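Local coordinates for protein rhamnosidase B (Bacillus sp., PDB 2OKX) that hydrolyses the glycosidic bonds of terminal alpha-L-rhamnose units in alpha-L-rhamnosides, as an alpha-L-rhamnosidase of glycoside hydrolase family 78, at residues K215-A220 / H315-S320; A247-L252 / A296-V301; T251-G256 / E321-L326. All blocks are in the same frame, centred on the assembly; numbering follows the deposited sequence.

Contact 1. Residues K215-A220 / H315-S320; sequences KAPKYA and HFAIDS
D319 serves K218 twice with one carboxylate oxygen. The backbone N of K218 meets OD2 of D319 at 3.0 Å on the anti lone pair. NZ of K218 arrives at the same OD2 from the syn side, 3.1 Å away and 34° out of the carboxylate plane, closing a salt bridge. Bends at chi2 (-68°) and chi4 curl the lysine around OD2, leaving NZ placed for a further weak bond to O of S320. A water adds its own hydrogen bond to OD2 of D319, at 2.7 Å, and also donates to O of A216. With an alanine at D319, the ammonium of K218 would probably be left without its mate and its chain freed to uncurl.

Behind this grip stands the hydrogen-bonded pair Y219–I318, where N of Y219 lies 3.0 Å from O of I318 and N of I318 lies 2.9 Å from O of Y219. CD2 of Y219 packs on CG1 of I318 at 3.8 Å, and the tyrosine ring turns its edge toward the F316 face in an offset edge-to-face pair (planes at 84°). The Y219 hydroxyl bonds to that of Y392.

Within the sheet, strand 314-320 runs between strands 219-223 and 256-262. I318 and Y219 pack against strand 324-327, whereas A216 and A220 touch helix 397-402.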
loop_
_atom_site.group_PDB
_atom_site.type_symbol
_atom_site.label_atom_id
_atom_site.label_comp_id
_atom_site.label_asym_id
_atom_site.label_seq_id
_atom_site.Cartn_x
_atom_site.Cartn_y
_atom_site.Cartn_z
ATOM N N LYS A 215 26.449 13.981 5.637
ATOM C CA LYS A 215 26.520 13.704 7.067
ATOM C C LYS A 215 25.121 13.723 7.664
ATOM O O LYS A 215 24.321 14.601 7.346
ATOM C CB LYS A 215 27.366 14.752 7.791
ATOM C CG LYS A 215 28.852 14.702 7.489
ATOM C CD LYS A 215 29.577 15.792 8.271
ATOM C CE LYS A 215 31.080 15.736 8.042
ATOM N NZ LYS A 215 31.781 16.871 8.706
ATOM N N ALA A 216 24.840 12.747 8.521
ATOM C CA ALA A 216 23.558 12.648 9.205
ATOM C C ALA A 216 23.701 13.425 10.510
ATOM O O ALA A 216 24.813 13.773 10.912
ATOM C CB ALA A 216 23.237 11.194 9.508
ATOM N N PRO A 217 22.581 13.714 11.186
ATOM C CA PRO A 217 22.653 14.456 12.451
ATOM C C PRO A 217 23.380 13.622 13.505
ATOM O O PRO A 217 23.336 12.391 13.461
ATOM C CB PRO A 217 21.183 14.667 12.815
ATOM C CG PRO A 217 20.470 14.610 11.477
ATOM C CD PRO A 217 21.182 13.471 10.797
ATOM N N LYS A 218 24.038 14.286 14.453
ATOM C CA LYS A 218 24.758 13.584 15.515
ATOM C C LYS A 218 23.821 12.582 16.185
ATOM O O LYS A 218 24.212 11.459 16.503
ATOM C CB LYS A 218 25.255 14.575 16.577
ATOM C CG LYS A 218 26.082 15.756 16.060
ATOM C CD LYS A 218 27.435 15.324 15.511
ATOM C CE LYS A 218 28.357 16.523 15.311
ATOM N NZ LYS A 218 27.780 17.556 14.397
ATOM N N TYR A 219 22.576 13.005 16.389
ATOM C CA TYR A 219 21.560 12.177 17.028
ATOM C C TYR A 219 20.306 12.105 16.148
ATOM O O TYR A 219 19.781 13.130 15.734
ATOM C CB TYR A 219 21.201 12.779 18.400
ATOM C CG TYR A 219 20.070 12.081 19.124
ATOM C CD1 TYR A 219 20.250 10.820 19.697
ATOM C CD2 TYR A 219 18.806 12.664 19.205
ATOM C CE1 TYR A 219 19.199 10.159 20.325
ATOM C CE2 TYR A 219 17.750 12.011 19.830
ATOM C CZ TYR A 219 17.953 10.759 20.384
ATOM O OH TYR A 219 16.908 10.098 20.975
ATOM N N ALA A 220 19.846 10.892 15.853
ATOM C CA ALA A 220 18.638 10.692 15.048
ATOM C C ALA A 220 17.964 9.427 15.554
ATOM O O ALA A 220 18.563 8.354 15.551
ATOM C CB ALA A 220 18.991 10.550 13.568
ATOM N N HIS A 315 9.824 10.854 14.434
ATOM C CA HIS A 315 11.253 11.138 14.392
ATOM C C HIS A 315 11.727 12.319 15.222
ATOM O O HIS A 315 11.059 13.345 15.304
ATOM C CB HIS A 315 11.672 11.320 12.933
ATOM C CG HIS A 315 11.550 10.068 12.125
ATOM N ND1 HIS A 315 12.584 9.167 11.993
ATOM C CD2 HIS A 315 10.490 9.520 11.487
ATOM C CE1 HIS A 315 12.165 8.115 11.311
ATOM N NE2 HIS A 315 10.898 8.304 10.994
ATOM N N PHE A 316 12.907 12.156 15.817
ATOM C CA PHE A 316 13.522 13.177 16.660
ATOM C C PHE A 316 15.024 13.196 16.381
ATOM O O PHE A 316 15.672 12.149 16.399
ATOM C CB PHE A 316 13.288 12.829 18.133
ATOM C CG PHE A 316 13.780 13.875 19.096
ATOM C CD1 PHE A 316 14.218 13.513 20.366
ATOM C CD2 PHE A 316 13.773 15.222 18.749
ATOM C CE1 PHE A 316 14.640 14.481 21.279
ATOM C CE2 PHE A 316 14.193 16.195 19.653
ATOM C CZ PHE A 316 14.625 15.822 20.920
ATOM N N ALA A 317 15.579 14.374 16.120
ATOM C CA ALA A 317 17.007 14.479 15.846
ATOM C C ALA A 317 17.605 15.711 16.506
ATOM O O ALA A 317 16.907 16.686 16.771
ATOM C CB ALA A 317 17.260 14.527 14.338
ATOM N N ILE A 318 18.907 15.657 16.763
ATOM C CA ILE A 318 19.611 16.769 17.382
ATOM C C ILE A 318 21.017 16.862 16.807
ATOM O O ILE A 318 21.668 15.843 16.577
ATOM C CB ILE A 318 19.740 16.580 18.910
ATOM C CG1 ILE A 318 18.359 16.384 19.540
ATOM C CG2 ILE A 318 20.423 17.798 19.519
ATOM C CD1 ILE A 318 18.405 16.085 21.032
ATOM N N ASP A 319 21.480 18.081 16.570
ATOM C CA ASP A 319 22.826 18.283 16.051
ATOM C C ASP A 319 23.407 19.574 16.612
ATOM O O ASP A 319 22.674 20.512 16.923
ATOM C CB ASP A 319 22.822 18.334 14.522
ATOM C CG ASP A 319 24.219 18.281 13.935
ATOM O OD1 ASP A 319 24.768 19.350 13.593
ATOM O OD2 ASP A 319 24.772 17.166 13.827
ATOM N N SER A 320 24.728 19.611 16.746
ATOM C CA SER A 320 25.411 20.785 17.278
ATOM C C SER A 320 26.915 20.702 17.053
ATOM O O SER A 320 27.474 19.613 16.927
ATOM C CB SER A 320 25.143 20.914 18.779
ATOM O OG SER A 320 25.848 22.017 19.323
HETATM O O HOH W 1 26.095 16.138 11.762
#

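Contact 2. Residues A247-L252 / A296-V301; sequences ATILTL and AGEHLV
From T248 opposite V301 to L252 opposite G297, two antiparallel strands pair through six backbone hydrogen bonds, their axes 4.5 Å apart at closest and their directions 153° from one another. The pairs T248–V301, L250–H299 and L252–G297 are hydrogen-bonded, with I249–L300 and T251–E298 as the non-hydrogen-bonded pairs between them.

On the side bearing I249, the tightest packing joins methyl to methyl: CD1 of I249 and CD1 of L300 are 3.4 Å apart, closer than usual van der Waals contact. Rotation about chi2 of I249 (-62°) folds CD1 toward its neighbour, while CG2 of I249 rests 4.0 Å from CB of E298. T251 and E298 then lie alongside one another, pointing the same way, with OG1 of T251 3.4 Å from CG of E298. The glutamate extends beyond CG and ends in a salt bridge with R327, which also gives T251 OG1 a weak bond.

The other side carries T248, L250, L252, H299 and V301. CG2 of V301 leans on CB of L250 at 4.1 Å, and V301 stands beside T248, whose hydroxyl bonds to O of P336. The carbonyl of L250 receives N of H299 at 2.7 Å in a bent bond (135°), and the same oxygen sits at the edge of the imidazole, in its plane. G297 adopts backbone angles at which a CB would jam against the preceding carbonyl oxygen, so glycine suits this strand start.

L250 and L252 of this side meet V258 and L294 on strands of a second antiparallel sheet. Such face-to-face packing is that of a beta-sandwich, consistent with the galactose-binding-like clan to which the D2 domain of alpha-L-rhamnosidases belongs.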
loop_
_atom_site.group_PDB
_atom_site.type_symbol
_atom_site.label_atom_id
_atom_site.label_comp_id
_atom_site.label_asym_id
_atom_site.label_seq_id
_atom_site.Cartn_x
_atom_site.Cartn_y
_atom_site.Cartn_z
ATOM N N ALA A 247 10.245 13.530 26.882
ATOM C CA ALA A 247 11.171 14.347 27.652
ATOM C C ALA A 247 12.565 13.751 27.748
ATOM O O ALA A 247 12.732 12.533 27.839
ATOM C CB ALA A 247 10.612 14.584 29.049
ATOM N N THR A 248 13.560 14.628 27.729
ATOM C CA THR A 248 14.948 14.217 27.835
ATOM C C THR A 248 15.771 15.372 28.387
ATOM O O THR A 248 15.416 16.545 28.219
ATOM C CB THR A 248 15.534 13.818 26.460
ATOM O OG1 THR A 248 16.805 13.179 26.649
ATOM C CG2 THR A 248 15.724 15.051 25.583
ATOM N N ILE A 249 16.869 15.032 29.052
ATOM C CA ILE A 249 17.759 16.042 29.606
ATOM C C ILE A 249 18.932 16.213 28.653
ATOM O O ILE A 249 19.679 15.268 28.401
ATOM C CB ILE A 249 18.304 15.626 30.987
ATOM C CG1 ILE A 249 17.149 15.400 31.962
ATOM C CG2 ILE A 249 19.240 16.702 31.519
ATOM C CD1 ILE A 249 16.323 16.641 32.219
ATOM N N LEU A 250 19.079 17.419 28.120
ATOM C CA LEU A 250 20.161 17.737 27.198
ATOM C C LEU A 250 21.283 18.411 27.977
ATOM O O LEU A 250 21.088 19.484 28.544
ATOM C CB LEU A 250 19.658 18.684 26.104
ATOM C CG LEU A 250 20.699 19.294 25.166
ATOM C CD1 LEU A 250 21.406 18.196 24.399
ATOM C CD2 LEU A 250 20.019 20.261 24.207
ATOM N N THR A 251 22.455 17.783 28.000
ATOM C CA THR A 251 23.593 18.338 28.723
ATOM C C THR A 251 24.713 18.751 27.782
ATOM O O THR A 251 25.232 17.932 27.021
ATOM C CB THR A 251 24.167 17.322 29.728
ATOM O OG1 THR A 251 23.127 16.874 30.604
ATOM C CG2 THR A 251 25.268 17.962 30.558
ATOM N N LEU A 252 25.076 20.029 27.839
ATOM C CA LEU A 252 26.150 20.566 27.012
ATOM C C LEU A 252 27.423 20.714 27.835
ATOM O O LEU A 252 27.410 21.327 28.903
ATOM C CB LEU A 252 25.765 21.933 26.446
ATOM C CG LEU A 252 24.861 21.976 25.215
ATOM C CD1 LEU A 252 24.687 23.420 24.770
ATOM C CD2 LEU A 252 25.483 21.156 24.096
ATOM N N ALA A 296 26.476 26.208 28.743
ATOM C CA ALA A 296 26.876 24.903 29.251
ATOM C C ALA A 296 25.958 24.480 30.391
ATOM O O ALA A 296 25.409 25.322 31.099
ATOM C CB ALA A 296 28.323 24.950 29.732
ATOM N N GLY A 297 25.786 23.173 30.563
ATOM C CA GLY A 297 24.933 22.687 31.632
ATOM C C GLY A 297 23.807 21.784 31.171
ATOM O O GLY A 297 23.786 21.318 30.028
ATOM N N GLU A 298 22.859 21.538 32.067
ATOM C CA GLU A 298 21.728 20.680 31.764
ATOM C C GLU A 298 20.489 21.472 31.371
ATOM O O GLU A 298 20.243 22.560 31.893
ATOM C CB GLU A 298 21.412 19.794 32.968
ATOM C CG GLU A 298 22.516 18.814 33.306
ATOM C CD GLU A 298 22.127 17.856 34.413
ATOM O OE1 GLU A 298 22.912 16.926 34.692
ATOM O OE2 GLU A 298 21.041 18.033 35.006
ATOM N N HIS A 299 19.718 20.919 30.439
ATOM C CA HIS A 299 18.490 21.555 29.976
ATOM C C HIS A 299 17.414 20.502 29.766
ATOM O O HIS A 299 17.667 19.456 29.163
ATOM C CB HIS A 299 18.716 22.301 28.660
ATOM C CG HIS A 299 19.777 23.354 28.730
ATOM N ND1 HIS A 299 21.121 23.064 28.638
ATOM C CD2 HIS A 299 19.690 24.697 28.877
ATOM C CE1 HIS A 299 21.817 24.184 28.722
ATOM N NE2 HIS A 299 20.972 25.189 28.868
ATOM N N LEU A 300 16.216 20.779 30.268
ATOM C CA LEU A 300 15.105 19.854 30.126
ATOM C C LEU A 300 14.339 20.213 28.862
ATOM O O LEU A 300 13.845 21.333 28.723
ATOM C CB LEU A 300 14.179 19.939 31.345
ATOM C CG LEU A 300 12.916 19.068 31.347
ATOM C CD1 LEU A 300 13.282 17.602 31.189
ATOM C CD2 LEU A 300 12.158 19.282 32.652
ATOM N N VAL A 301 14.263 19.265 27.935
ATOM C CA VAL A 301 13.546 19.485 26.684
ATOM C C VAL A 301 12.241 18.717 26.752
ATOM O O VAL A 301 12.226 17.522 27.050
ATOM C CB VAL A 301 14.365 18.998 25.473
ATOM C CG1 VAL A 301 13.590 19.245 24.179
ATOM C CG2 VAL A 301 15.697 19.721 25.433
#

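Contact 3. Residues T251-G256 / E321-L326; sequences TLETSG and EAAFTL
T251 and T325 carry the backbone pairing in both directions, N of T251 reaching O of T325 at 3.1 Å in an almost straight bond (175°) and N of T325 reaching O of T251 at 2.9 Å. Just past the ends of the paired strands, N of E253 makes a weak bond to O of A323.

Two waters add to this pairing. One reinforces the T251–T325 pair at side-chain level, lying 2.7 Å from OG1 of T251 and bonding more weakly to OG1 of T325, the two threonines standing side by side; the other, beyond that pair, accepts from N of A323 at 2.8 Å and bonds to OG1 of T254.

Among the apolar contacts, CD2 of L252 meets CB of F324 at 3.5 Å; it also touches O of A323, 3.3 Å away. Because chi1 of F324 (65°) puts CG between its backbone N and carbonyl carbon, the ring leads away from this partner. CB of A322 faces G256, where a CB would clash with it.

A methyl also meets a charged group: CB of A323 lies against the carboxylate of E253, 3.7 Å from its CD.

Strand 240-252 thus has strand 324-327 beside it, while the F324 ring reaches L250 of its own sheet and I318 of strand 314-320.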
loop_
_atom_site.group_PDB
_atom_site.type_symbol
_atom_site.label_atom_id
_atom_site.label_comp_id
_atom_site.label_asym_id
_atom_site.label_seq_id
_atom_site.Cartn_x
_atom_site.Cartn_y
_atom_site.Cartn_z
ATOM N N THR A 251 22.455 17.783 28.000
ATOM C CA THR A 251 23.593 18.338 28.723
ATOM C C THR A 251 24.713 18.751 27.782
ATOM O O THR A 251 25.232 17.932 27.021
ATOM C CB THR A 251 24.167 17.322 29.728
ATOM O OG1 THR A 251 23.127 16.874 30.604
ATOM C CG2 THR A 251 25.268 17.962 30.558
ATOM N N LEU A 252 25.076 20.029 27.839
ATOM C CA LEU A 252 26.150 20.566 27.012
ATOM C C LEU A 252 27.423 20.714 27.835
ATOM O O LEU A 252 27.410 21.327 28.903
ATOM C CB LEU A 252 25.765 21.933 26.446
ATOM C CG LEU A 252 24.861 21.976 25.215
ATOM C CD1 LEU A 252 24.687 23.420 24.770
ATOM C CD2 LEU A 252 25.483 21.156 24.096
ATOM N N GLU A 253 28.521 20.153 27.336
ATOM C CA GLU A 253 29.798 20.246 28.033
ATOM C C GLU A 253 30.248 21.701 28.032
ATOM O O GLU A 253 30.844 22.178 28.996
ATOM C CB GLU A 253 30.847 19.378 27.340
ATOM C CG GLU A 253 30.479 17.906 27.260
ATOM C CD GLU A 253 31.582 17.062 26.647
ATOM O OE1 GLU A 253 31.379 15.838 26.491
ATOM O OE2 GLU A 253 32.652 17.624 26.324
ATOM N N THR A 254 29.954 22.400 26.941
ATOM C CA THR A 254 30.314 23.804 26.802
ATOM C C THR A 254 29.193 24.554 26.098
ATOM O O THR A 254 28.363 23.950 25.416
ATOM C CB THR A 254 31.616 23.979 25.988
ATOM O OG1 THR A 254 31.464 23.373 24.697
ATOM C CG2 THR A 254 32.787 23.334 26.712
ATOM N N SER A 255 29.171 25.870 26.266
ATOM C CA SER A 255 28.151 26.705 25.648
ATOM C C SER A 255 28.159 26.541 24.129
ATOM O O SER A 255 29.220 26.408 23.522
ATOM C CB SER A 255 28.393 28.171 26.006
ATOM O OG SER A 255 27.430 29.010 25.396
ATOM N N GLY A 256 26.976 26.551 23.521
ATOM C CA GLY A 256 26.897 26.408 22.077
ATOM C C GLY A 256 25.482 26.367 21.527
ATOM O O GLY A 256 24.514 26.319 22.285
ATOM N N GLU A 321 27.565 21.860 16.997
ATOM C CA GLU A 321 29.008 21.905 16.819
ATOM C C GLU A 321 29.654 21.681 18.185
ATOM O O GLU A 321 30.871 21.531 18.296
ATOM C CB GLU A 321 29.436 23.257 16.245
ATOM C CG GLU A 321 28.934 23.517 14.829
ATOM C CD GLU A 321 29.414 24.849 14.267
ATOM O OE1 GLU A 321 29.100 25.149 13.094
ATOM O OE2 GLU A 321 30.101 25.598 14.996
ATOM N N ALA A 322 28.818 21.654 19.220
ATOM C CA ALA A 322 29.274 21.438 20.588
ATOM C C ALA A 322 28.887 20.034 21.037
ATOM O O ALA A 322 27.901 19.474 20.558
ATOM C CB ALA A 322 28.649 22.470 21.510
ATOM N N ALA A 323 29.659 19.467 21.959
ATOM C CA ALA A 323 29.384 18.124 22.457
ATOM C C ALA A 323 28.192 18.117 23.413
ATOM O O ALA A 323 27.982 19.077 24.155
ATOM C CB ALA A 323 30.618 17.569 23.162
ATOM N N PHE A 324 27.410 17.038 23.393
ATOM C CA PHE A 324 26.258 16.937 24.282
ATOM C C PHE A 324 25.863 15.495 24.584
ATOM O O PHE A 324 26.206 14.571 23.847
ATOM C CB PHE A 324 25.051 17.675 23.690
ATOM C CG PHE A 324 24.527 17.065 22.416
ATOM C CD1 PHE A 324 25.121 17.355 21.192
ATOM C CD2 PHE A 324 23.447 16.191 22.444
ATOM C CE1 PHE A 324 24.645 16.781 20.014
ATOM C CE2 PHE A 324 22.965 15.613 21.273
ATOM C CZ PHE A 324 23.566 15.910 20.057
ATOM N N THR A 325 25.143 15.310 25.684
ATOM C CA THR A 325 24.677 13.991 26.078
ATOM C C THR A 325 23.176 14.073 26.327
ATOM O O THR A 325 22.615 15.163 26.441
ATOM C CB THR A 325 25.367 13.495 27.372
ATOM O OG1 THR A 325 24.946 14.296 28.484
ATOM C CG2 THR A 325 26.878 13.588 27.234
ATOM N N LEU A 326 22.536 12.915 26.407
ATOM C CA LEU A 326 21.104 12.837 26.647
ATOM C C LEU A 326 20.814 11.750 27.663
ATOM O O LEU A 326 21.472 10.707 27.674
ATOM C CB LEU A 326 20.357 12.499 25.350
ATOM C CG LEU A 326 19.751 13.611 24.489
ATOM C CD1 LEU A 326 20.803 14.635 24.107
ATOM C CD2 LEU A 326 19.129 12.980 23.246
HETATM O O HOH W 2 21.917 14.610 29.846
HETATM O O HOH W 3 31.827 20.731 23.241
#

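How the contacts relate
Contacts 2 and 3 share T251 and L252, since strand 240-252 pairs with 297-309 in one and 324-327 in the other; their centres are 9 Å apart, and within this common sheet CD2 of F324 packs 3.5 Å from CD1 of L250. Contact 1 belongs to the facing sheet, its centre 13 Å from that of contact 3 and 15 Å from that of contact 2. Contact 3 bridges the sheets: CZ of F324 packs 3.7 Å from CG2 of I318, and CD2 of L326 is 3.8 Å from CZ of Y219. The calcium ligands V423 and H522 are not among these residues; a glycerol, probably from crystallisation, lies about 3 Å from the F316 side chain.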